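Transcription regulator AmtR (Mycobacterium smegmatis, PDB 5E57) probably binds DNA as a TetR-family transcription factor and takes part in nitrogen regulation. Local coordinates at residues E157-S162 against W175-G180; H72-E77 against A199-V204; H47-K52 against L56-A61. One frame throughout, in Å; residues are numbered along the deposited sequence.

Contact 1. Residues E157-S162 against W175-G180; sequences ESVINS and WVIGEG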
loop_
_atom_site.group_PDB
_atom_site.type_symbol
_atom_site.label_atom_id
_atom_site.label_comp_id
_atom_site.label_asym_id
_atom_site.label_seq_id
_atom_site.Cartn_x
_atom_site.Cartn_y
_atom_site.Cartn_z
ATOM N N GLU A 157 -2.161 2.246 -5.809
ATOM C CA GLU A 157 -0.943 1.630 -5.304
ATOM C C GLU A 157 -1.244 0.406 -4.436
ATOM O O GLU A 157 -0.399 -0.477 -4.305
ATOM C CB GLU A 157 -0.025 2.683 -4.573
ATOM C CG GLU A 157 0.596 3.646 -5.634
ATOM C CD GLU A 157 1.937 4.218 -5.245
ATOM O OE1 GLU A 157 2.198 4.255 -4.027
ATOM O OE2 GLU A 157 2.703 4.682 -6.162
ATOM N N SER A 158 -2.457 0.304 -3.911
ATOM C CA SER A 158 -2.799 -0.884 -3.134
ATOM C C SER A 158 -2.736 -2.159 -3.935
ATOM O O SER A 158 -2.616 -3.268 -3.384
ATOM C CB SER A 158 -4.141 -0.748 -2.431
ATOM O OG SER A 158 -5.188 -1.074 -3.275
ATOM N N VAL A 159 -2.750 -2.074 -5.239
ATOM C CA VAL A 159 -2.666 -3.351 -6.024
ATOM C C VAL A 159 -1.320 -4.091 -5.782
ATOM O O VAL A 159 -1.233 -5.325 -5.918
ATOM C CB VAL A 159 -3.035 -3.174 -7.519
ATOM C CG1 VAL A 159 -4.307 -2.375 -7.675
ATOM C CG2 VAL A 159 -1.918 -2.531 -8.324
ATOM N N ILE A 160 -0.302 -3.303 -5.447
ATOM C CA ILE A 160 1.022 -3.802 -5.116
ATOM C C ILE A 160 0.917 -4.707 -3.869
ATOM O O ILE A 160 1.396 -5.840 -3.894
ATOM C CB ILE A 160 2.024 -2.699 -4.831
ATOM C CG1 ILE A 160 2.351 -1.835 -6.050
ATOM C CG2 ILE A 160 3.335 -3.297 -4.294
ATOM C CD1 ILE A 160 2.788 -0.414 -5.628
ATOM N N ASN A 161 0.224 -4.236 -2.862
ATOM C CA ASN A 161 -0.051 -5.045 -1.681
ATOM C C ASN A 161 -0.911 -6.282 -2.009
ATOM O O ASN A 161 -0.679 -7.345 -1.460
ATOM C CB ASN A 161 -0.740 -4.215 -0.625
ATOM C CG ASN A 161 0.051 -2.958 -0.259
ATOM O OD1 ASN A 161 0.657 -2.877 0.806
ATOM N ND2 ASN A 161 0.049 -1.971 -1.158
ATOM N N SER A 162 -1.900 -6.159 -2.898
ATOM C CA SER A 162 -2.735 -7.319 -3.319
ATOM C C SER A 162 -1.897 -8.398 -3.990
ATOM O O SER A 162 -2.054 -9.581 -3.697
ATOM C CB SER A 162 -3.869 -6.919 -4.266
ATOM O OG SER A 162 -4.752 -5.993 -3.665
ATOM N N TRP A 175 -10.795 -2.458 -12.117
ATOM C CA TRP A 175 -12.110 -1.874 -12.190
ATOM C C TRP A 175 -12.703 -1.708 -10.858
ATOM O O TRP A 175 -13.463 -0.765 -10.625
ATOM C CB TRP A 175 -13.046 -2.655 -13.158
ATOM C CG TRP A 175 -12.464 -2.744 -14.556
ATOM C CD1 TRP A 175 -11.581 -3.710 -15.025
ATOM C CD2 TRP A 175 -12.624 -1.812 -15.626
ATOM N NE1 TRP A 175 -11.233 -3.436 -16.352
ATOM C CE2 TRP A 175 -11.885 -2.300 -16.744
ATOM C CE3 TRP A 175 -13.388 -0.664 -15.794
ATOM C CZ2 TRP A 175 -11.836 -1.604 -17.980
ATOM C CZ3 TRP A 175 -13.336 0.008 -17.011
ATOM C CH2 TRP A 175 -12.574 -0.450 -18.073
ATOM N N VAL A 176 -12.357 -2.620 -9.955
ATOM C CA VAL A 176 -12.835 -2.537 -8.585
ATOM C C VAL A 176 -12.215 -1.330 -7.911
ATOM O O VAL A 176 -12.865 -0.606 -7.152
ATOM C CB VAL A 176 -12.463 -3.826 -7.822
ATOM C CG1 VAL A 176 -12.754 -3.699 -6.337
ATOM C CG2 VAL A 176 -13.180 -5.039 -8.438
ATOM N N ILE A 177 -10.943 -1.142 -8.203
ATOM C CA ILE A 177 -10.210 -0.020 -7.707
ATOM C C ILE A 177 -10.768 1.315 -8.273
ATOM O O ILE A 177 -10.852 2.289 -7.558
ATOM C CB ILE A 177 -8.724 -0.175 -8.101
ATOM C CG1 ILE A 177 -8.124 -1.332 -7.292
ATOM C CG2 ILE A 177 -7.953 1.129 -7.898
ATOM C CD1 ILE A 177 -7.873 -0.975 -5.865
ATOM N N GLY A 178 -11.122 1.286 -9.552
ATOM C CA GLY A 178 -11.689 2.399 -10.242
ATOM C C GLY A 178 -12.965 2.834 -9.584
ATOM O O GLY A 178 -13.124 4.001 -9.311
ATOM N N GLU A 179 -13.856 1.888 -9.262
ATOM C CA GLU A 179 -15.071 2.289 -8.576
ATOM C C GLU A 179 -14.818 2.903 -7.155
ATOM O O GLU A 179 -15.394 3.924 -6.808
ATOM C CB GLU A 179 -16.039 1.111 -8.465
ATOM C CG GLU A 179 -17.279 1.605 -7.748
ATOM C CD GLU A 179 -18.493 0.691 -7.889
ATOM O OE1 GLU A 179 -18.471 -0.248 -8.754
ATOM O OE2 GLU A 179 -19.426 0.970 -7.086
ATOM N N GLY A 180 -13.974 2.243 -6.368
ATOM C CA GLY A 180 -13.624 2.725 -5.054
ATOM C C GLY A 180 -13.005 4.098 -5.048
ATOM O O GLY A 180 -13.309 4.902 -4.166
#
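Two consecutive helices of what is, as in other TetR-family proteins, probably the ligand-binding domain meet here in a small, buried, mainly apolar contact, helix 151-165 supplying Ser158 and Val159 and helix 173-183 supplying Ile177. The one isoleucine reaches both partners, each with a different carbon. Its CG1 lies 4.0 Å from Val159 CG1, the two side chains crossing at a slant, while its terminal CD1 comes within 3.7 Å of Ser158 OG. Two torsions put the methyl there: CG1 of Ile177 stands beside its own backbone N (chi1 -70°), and chi2 of -75° then folds CD1 round toward the serine. Only 87 Å² is buried between the segments; the nearest CA atoms, those of Val159 and Ile177, are 8.4 Å apart, and the contacts are made by side chains. This is the all-helical C-terminal domain of a TetR-family protein, and helix 82-98 also packs here, with Leu96 and Cys97 against Val159 and Val89 against Ile177. Arg154 of the second subunit packs on Ser158, which places this end of the contact at the subunit interface. The hydroxyl of Ser158 has its polar partner within its own helix, in a hydrogen bond with Leu155 O. Regular i to i-4 bonding of helix 151-165 is interrupted at Val159 and Ile160, where the helix kinks; Ile160 N bonds to Glu157 O, three residues back, at 3.0 Å.

Contact 2. Residues H72-E77 against A199-V204; sequences HGLLGE and ASRLGV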
loop_
_atom_site.group_PDB
_atom_site.type_symbol
_atom_site.label_atom_id
_atom_site.label_comp_id
_atom_site.label_asym_id
_atom_site.label_seq_id
_atom_site.Cartn_x
_atom_site.Cartn_y
_atom_site.Cartn_z
ATOM N N HIS A 72 -0.550 13.458 -17.343
ATOM C CA HIS A 72 -0.246 14.814 -17.842
ATOM C C HIS A 72 -1.173 15.250 -18.924
ATOM O O HIS A 72 -1.653 16.352 -18.890
ATOM C CB HIS A 72 1.231 14.921 -18.274
ATOM C CG HIS A 72 2.168 15.219 -17.135
ATOM N ND1 HIS A 72 3.469 14.767 -17.100
ATOM C CD2 HIS A 72 1.981 15.894 -15.972
ATOM C CE1 HIS A 72 4.063 15.207 -15.995
ATOM N NE2 HIS A 72 3.167 15.851 -15.277
ATOM N N GLY A 73 -1.454 14.383 -19.898
ATOM C CA GLY A 73 -2.432 14.672 -20.939
ATOM C C GLY A 73 -3.843 14.941 -20.444
ATOM O O GLY A 73 -4.535 15.808 -20.954
ATOM N N LEU A 74 -4.280 14.185 -19.442
ATOM C CA LEU A 74 -5.609 14.304 -18.880
ATOM C C LEU A 74 -5.760 15.641 -18.176
ATOM O O LEU A 74 -6.817 16.267 -18.218
ATOM C CB LEU A 74 -5.898 13.118 -17.885
ATOM C CG LEU A 74 -6.017 11.707 -18.486
ATOM C CD1 LEU A 74 -6.089 10.576 -17.487
ATOM C CD2 LEU A 74 -7.239 11.562 -19.305
ATOM N N LEU A 75 -4.703 16.104 -17.518
ATOM C CA LEU A 75 -4.758 17.421 -16.836
ATOM C C LEU A 75 -4.988 18.562 -17.842
ATOM O O LEU A 75 -5.547 19.595 -17.474
ATOM C CB LEU A 75 -3.500 17.690 -16.026
ATOM C CG LEU A 75 -3.406 16.856 -14.737
ATOM C CD1 LEU A 75 -2.023 17.057 -14.124
ATOM C CD2 LEU A 75 -4.515 17.213 -13.766
ATOM N N GLY A 76 -4.653 18.312 -19.113
ATOM C CA GLY A 76 -4.731 19.337 -20.175
ATOM C C GLY A 76 -6.093 19.354 -20.837
ATOM O O GLY A 76 -6.364 20.202 -21.673
ATOM N N GLU A 77 -6.959 18.430 -20.446
ATOM C CA GLU A 77 -8.270 18.279 -21.078
ATOM C C GLU A 77 -9.319 19.137 -20.378
ATOM O O GLU A 77 -9.145 19.543 -19.228
ATOM C CB GLU A 77 -8.715 16.812 -21.068
ATOM C CG GLU A 77 -7.766 15.902 -21.809
ATOM C CD GLU A 77 -8.182 14.409 -21.799
ATOM O OE1 GLU A 77 -9.275 14.057 -21.295
ATOM O OE2 GLU A 77 -7.401 13.613 -22.320
ATOM N N ALA A 199 -13.490 2.301 -20.851
ATOM C CA ALA A 199 -13.187 1.166 -21.797
ATOM C C ALA A 199 -12.878 1.715 -23.160
ATOM O O ALA A 199 -11.868 1.449 -23.774
ATOM C CB ALA A 199 -14.385 0.279 -21.883
ATOM N N SER A 200 -13.765 2.586 -23.580
ATOM C CA SER A 200 -13.611 3.299 -24.835
ATOM C C SER A 200 -12.307 4.125 -24.970
ATOM O O SER A 200 -11.502 3.941 -25.911
ATOM C CB SER A 200 -14.821 4.206 -24.966
ATOM O OG SER A 200 -14.782 4.874 -26.197
ATOM N N ARG A 201 -12.079 5.016 -23.996
ATOM C CA ARG A 201 -10.874 5.870 -23.997
ATOM C C ARG A 201 -9.587 5.050 -24.052
ATOM O O ARG A 201 -8.599 5.431 -24.676
ATOM C CB ARG A 201 -10.852 6.732 -22.706
ATOM C CG ARG A 201 -11.903 7.813 -22.685
ATOM C CD ARG A 201 -11.396 9.064 -22.000
ATOM N NE ARG A 201 -10.160 9.548 -22.658
ATOM C CZ ARG A 201 -9.599 10.719 -22.376
ATOM N NH1 ARG A 201 -10.162 11.526 -21.486
ATOM N NH2 ARG A 201 -8.456 11.053 -22.964
ATOM N N LEU A 202 -9.601 3.924 -23.342
ATOM C CA LEU A 202 -8.408 3.106 -23.197
ATOM C C LEU A 202 -8.264 2.021 -24.291
ATOM O O LEU A 202 -7.206 1.450 -24.458
ATOM C CB LEU A 202 -8.375 2.495 -21.779
ATOM C CG LEU A 202 -8.242 3.513 -20.634
ATOM C CD1 LEU A 202 -8.033 2.796 -19.326
ATOM C CD2 LEU A 202 -7.056 4.451 -20.930
ATOM N N GLY A 203 -9.291 1.786 -25.074
ATOM C CA GLY A 203 -9.201 0.723 -26.104
ATOM C C GLY A 203 -9.250 -0.672 -25.506
ATOM O O GLY A 203 -8.522 -1.530 -25.921
ATOM N N VAL A 204 -10.123 -0.898 -24.541
ATOM C CA VAL A 204 -10.208 -2.196 -23.883
ATOM C C VAL A 204 -11.675 -2.570 -23.587
ATOM O O VAL A 204 -12.576 -1.727 -23.717
ATOM C CB VAL A 204 -9.401 -2.198 -22.533
ATOM C CG1 VAL A 204 -7.960 -1.818 -22.741
ATOM C CG2 VAL A 204 -10.039 -1.265 -21.510
#
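The guanidinium of Arg201 takes the carboxylate of Glu77 at its edge, nearly in plane, the two planes 20° apart, while Leu74 CD2 approaches the same guanidinium obliquely, 3.6 Å from NH1. The grip is end-on and two-pronged. Arg201 NH1 donates to Glu77 OE1 at 2.7 Å, and Arg201 NH2 donates to Glu77 OE2 at 2.8 Å with a nearly straight N-H...O angle of 174°. Each oxygen offers its syn lone pair, and both lie close to the guanidinium plane. The side chains arrive from opposite directions: Glu77 runs extended beyond CG (chi2 179°), whereas Arg201 bends at chi2 and chi3 before presenting its two terminal nitrogens. The bridge joins the turn just after helix 65-75 to the last turn of helix 191-202, which ends in a Schellman motif with Gly203 at positive phi. Helix 82-98 packs beside it: Leu88 lies on Leu74, and Arg84 packs on Glu77 and donates from NH1 to Leu74 O. The two bonds restrain rotation of the carboxylate about CG-CD and hold it nearly coplanar with the guanidinium, and the pairing of opposite charges, with Arg84 near by, probably keeps Glu77 ionised.

Contact 3. Residues H47-K52 against L56-A61; sequences HHFATK and LDALLA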
loop_
_atom_site.group_PDB
_atom_site.type_symbol
_atom_site.label_atom_id
_atom_site.label_comp_id
_atom_site.label_asym_id
_atom_site.label_seq_id
_atom_site.Cartn_x
_atom_site.Cartn_y
_atom_site.Cartn_z
ATOM N N HIS A 47 27.948 -2.990 -19.423
ATOM C CA HIS A 47 27.821 -2.146 -20.622
ATOM C C HIS A 47 26.379 -1.934 -20.980
ATOM O O HIS A 47 26.090 -1.130 -21.847
ATOM C CB HIS A 47 28.642 -2.677 -21.798
ATOM C CG HIS A 47 30.102 -2.750 -21.485
ATOM N ND1 HIS A 47 30.830 -1.649 -21.089
ATOM C CD2 HIS A 47 30.927 -3.812 -21.374
ATOM C CE1 HIS A 47 32.056 -2.029 -20.796
ATOM N NE2 HIS A 47 32.141 -3.334 -20.961
ATOM N N HIS A 48 25.482 -2.577 -20.227
ATOM C CA HIS A 48 24.062 -2.212 -20.253
ATOM C C HIS A 48 23.683 -1.357 -19.041
ATOM O O HIS A 48 23.030 -0.326 -19.159
ATOM C CB HIS A 48 23.266 -3.477 -20.308
ATOM C CG HIS A 48 23.537 -4.291 -21.542
ATOM N ND1 HIS A 48 23.181 -3.867 -22.807
ATOM C CD2 HIS A 48 24.112 -5.504 -21.706
ATOM C CE1 HIS A 48 23.509 -4.786 -23.701
ATOM N NE2 HIS A 48 24.078 -5.793 -23.062
ATOM N N PHE A 49 24.143 -1.769 -17.877
ATOM C CA PHE A 49 23.888 -1.056 -16.646
ATOM C C PHE A 49 25.166 -1.091 -15.810
ATOM O O PHE A 49 25.571 -2.160 -15.293
ATOM C CB PHE A 49 22.744 -1.717 -15.849
ATOM C CG PHE A 49 21.426 -1.736 -16.585
ATOM C CD1 PHE A 49 20.625 -0.596 -16.621
ATOM C CD2 PHE A 49 21.005 -2.875 -17.282
ATOM C CE1 PHE A 49 19.422 -0.597 -17.307
ATOM C CE2 PHE A 49 19.790 -2.889 -17.964
ATOM C CZ PHE A 49 19.002 -1.724 -17.972
ATOM N N ALA A 50 25.741 0.091 -15.609
ATOM C CA ALA A 50 27.080 0.207 -15.040
ATOM C C ALA A 50 27.033 -0.140 -13.533
ATOM O O ALA A 50 28.010 -0.642 -12.899
ATOM C CB ALA A 50 27.572 1.631 -15.293
ATOM N N THR A 51 25.880 0.149 -12.942
ATOM C CA THR A 51 25.673 -0.143 -11.529
ATOM C C THR A 51 24.329 -0.774 -11.301
ATOM O O THR A 51 23.417 -0.701 -12.175
ATOM C CB THR A 51 25.713 1.103 -10.651
ATOM O OG1 THR A 51 24.560 1.934 -10.935
ATOM C CG2 THR A 51 26.983 1.845 -10.911
ATOM N N LYS A 52 24.228 -1.389 -10.129
ATOM C CA LYS A 52 23.002 -2.030 -9.721
ATOM C C LYS A 52 21.928 -0.954 -9.625
ATOM O O LYS A 52 20.779 -1.181 -10.052
ATOM C CB LYS A 52 23.191 -2.795 -8.402
ATOM C CG LYS A 52 21.983 -3.622 -8.017
ATOM C CD LYS A 52 22.240 -4.626 -6.881
ATOM C CE LYS A 52 22.818 -4.038 -5.635
ATOM N NZ LYS A 52 22.778 -5.043 -4.519
ATOM N N LEU A 56 17.893 -0.645 -11.020
ATOM C CA LEU A 56 16.747 -0.274 -10.208
ATOM C C LEU A 56 16.091 0.981 -10.726
ATOM O O LEU A 56 14.859 1.061 -10.765
ATOM C CB LEU A 56 17.163 -0.084 -8.723
ATOM C CG LEU A 56 16.084 0.287 -7.685
ATOM C CD1 LEU A 56 15.025 -0.805 -7.603
ATOM C CD2 LEU A 56 16.660 0.506 -6.299
ATOM N N ASP A 57 16.899 1.947 -11.167
ATOM C CA ASP A 57 16.325 3.154 -11.767
ATOM C C ASP A 57 15.483 2.843 -12.978
ATOM O O ASP A 57 14.355 3.327 -13.077
ATOM C CB ASP A 57 17.387 4.172 -12.134
ATOM C CG ASP A 57 17.011 5.595 -11.647
ATOM O OD1 ASP A 57 15.996 5.759 -10.888
ATOM O OD2 ASP A 57 17.748 6.529 -12.044
ATOM N N ALA A 58 15.991 2.010 -13.891
ATOM C CA ALA A 58 15.207 1.701 -15.059
ATOM C C ALA A 58 13.912 0.919 -14.674
ATOM O O ALA A 58 12.857 1.185 -15.180
ATOM C CB ALA A 58 16.049 0.957 -16.039
ATOM N N LEU A 59 13.997 -0.031 -13.761
ATOM C CA LEU A 59 12.806 -0.740 -13.314
ATOM C C LEU A 59 11.758 0.168 -12.723
ATOM O O LEU A 59 10.605 0.072 -13.105
ATOM C CB LEU A 59 13.157 -1.844 -12.312
ATOM C CG LEU A 59 14.006 -2.974 -12.860
ATOM C CD1 LEU A 59 14.565 -3.817 -11.749
ATOM C CD2 LEU A 59 13.198 -3.817 -13.847
ATOM N N LEU A 60 12.165 1.070 -11.829
ATOM C CA LEU A 60 11.222 1.995 -11.203
ATOM C C LEU A 60 10.570 2.949 -12.187
ATOM O O LEU A 60 9.353 3.195 -12.148
ATOM C CB LEU A 60 11.888 2.822 -10.087
ATOM C CG LEU A 60 12.439 2.128 -8.852
ATOM C CD1 LEU A 60 13.273 3.056 -7.962
ATOM C CD2 LEU A 60 11.335 1.479 -8.026
ATOM N N ALA A 61 11.371 3.504 -13.078
ATOM C CA ALA A 61 10.858 4.432 -14.074
ATOM C C ALA A 61 9.793 3.737 -14.979
ATOM O O ALA A 61 8.801 4.348 -15.328
ATOM C CB ALA A 61 12.019 4.958 -14.947
#
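Phe49 and Ala58 make the apolar half of this contact, in the TetR-type DNA-binding domain where the predicted helix-turn-helix motif hands over to helix 52-61. CE1 of the Phe49 ring lies 3.9 Å from Ala58 CB, a methyl that comes at the ring obliquely. The bond from CA to CB of Phe49 already points toward the helix, and chi1 of -61°, with CG beside the backbone N, carries the ring on to the alanine. The ring is buried, and helix 9-23 also packs on it through Arg10 and Leu14, so this one side chain joins the first helix of the domain to the helix that follows the motif. On the other segment, Leu56 packs on Tyr26 and on Leu106 and Phe117, which lie in loops further along the chain.

Polar links gather at the start of helix 52-61. Thr51 occupies the N-cap position, its OG1 accepting from the backbone N of Asp54. Lys52, the first helical residue, leads its ammonium away from Leu56, and NZ is hydrogen-bonded to the backbone oxygens of Thr29 and Tyr26, with a cation-pi interaction to Tyr26 as well. Between the two segments themselves the backbone bond is the first-turn i to i+4 step of the helix: Leu56 N donates in the carbonyl plane to Lys52 O at 3.1 Å, with an N-H...O angle of 164°.

How the contacts relate
Following the chain from the N terminus, contact 3 closes first, with three residues between 47-52 and 56-61, and joins the helix-turn-helix region to helix 52-61. Helix 65-75 comes next, and at its end contact 2 opens, closing only after 121 intervening residues, where it ties that end to helix 191-202. Contact 1 lies nested inside that long loop, pairing helices 151-165 and 173-183. Contacts 1 and 2 have centres about 19 Å apart, yet they touch: the Trp175 ring packs on Ala199, in the next helix along the chain, and on Val204, just beyond its end. Contact 3 stands apart, its centre about 28 Å from that of contact 1 and 30 Å from that of contact 2.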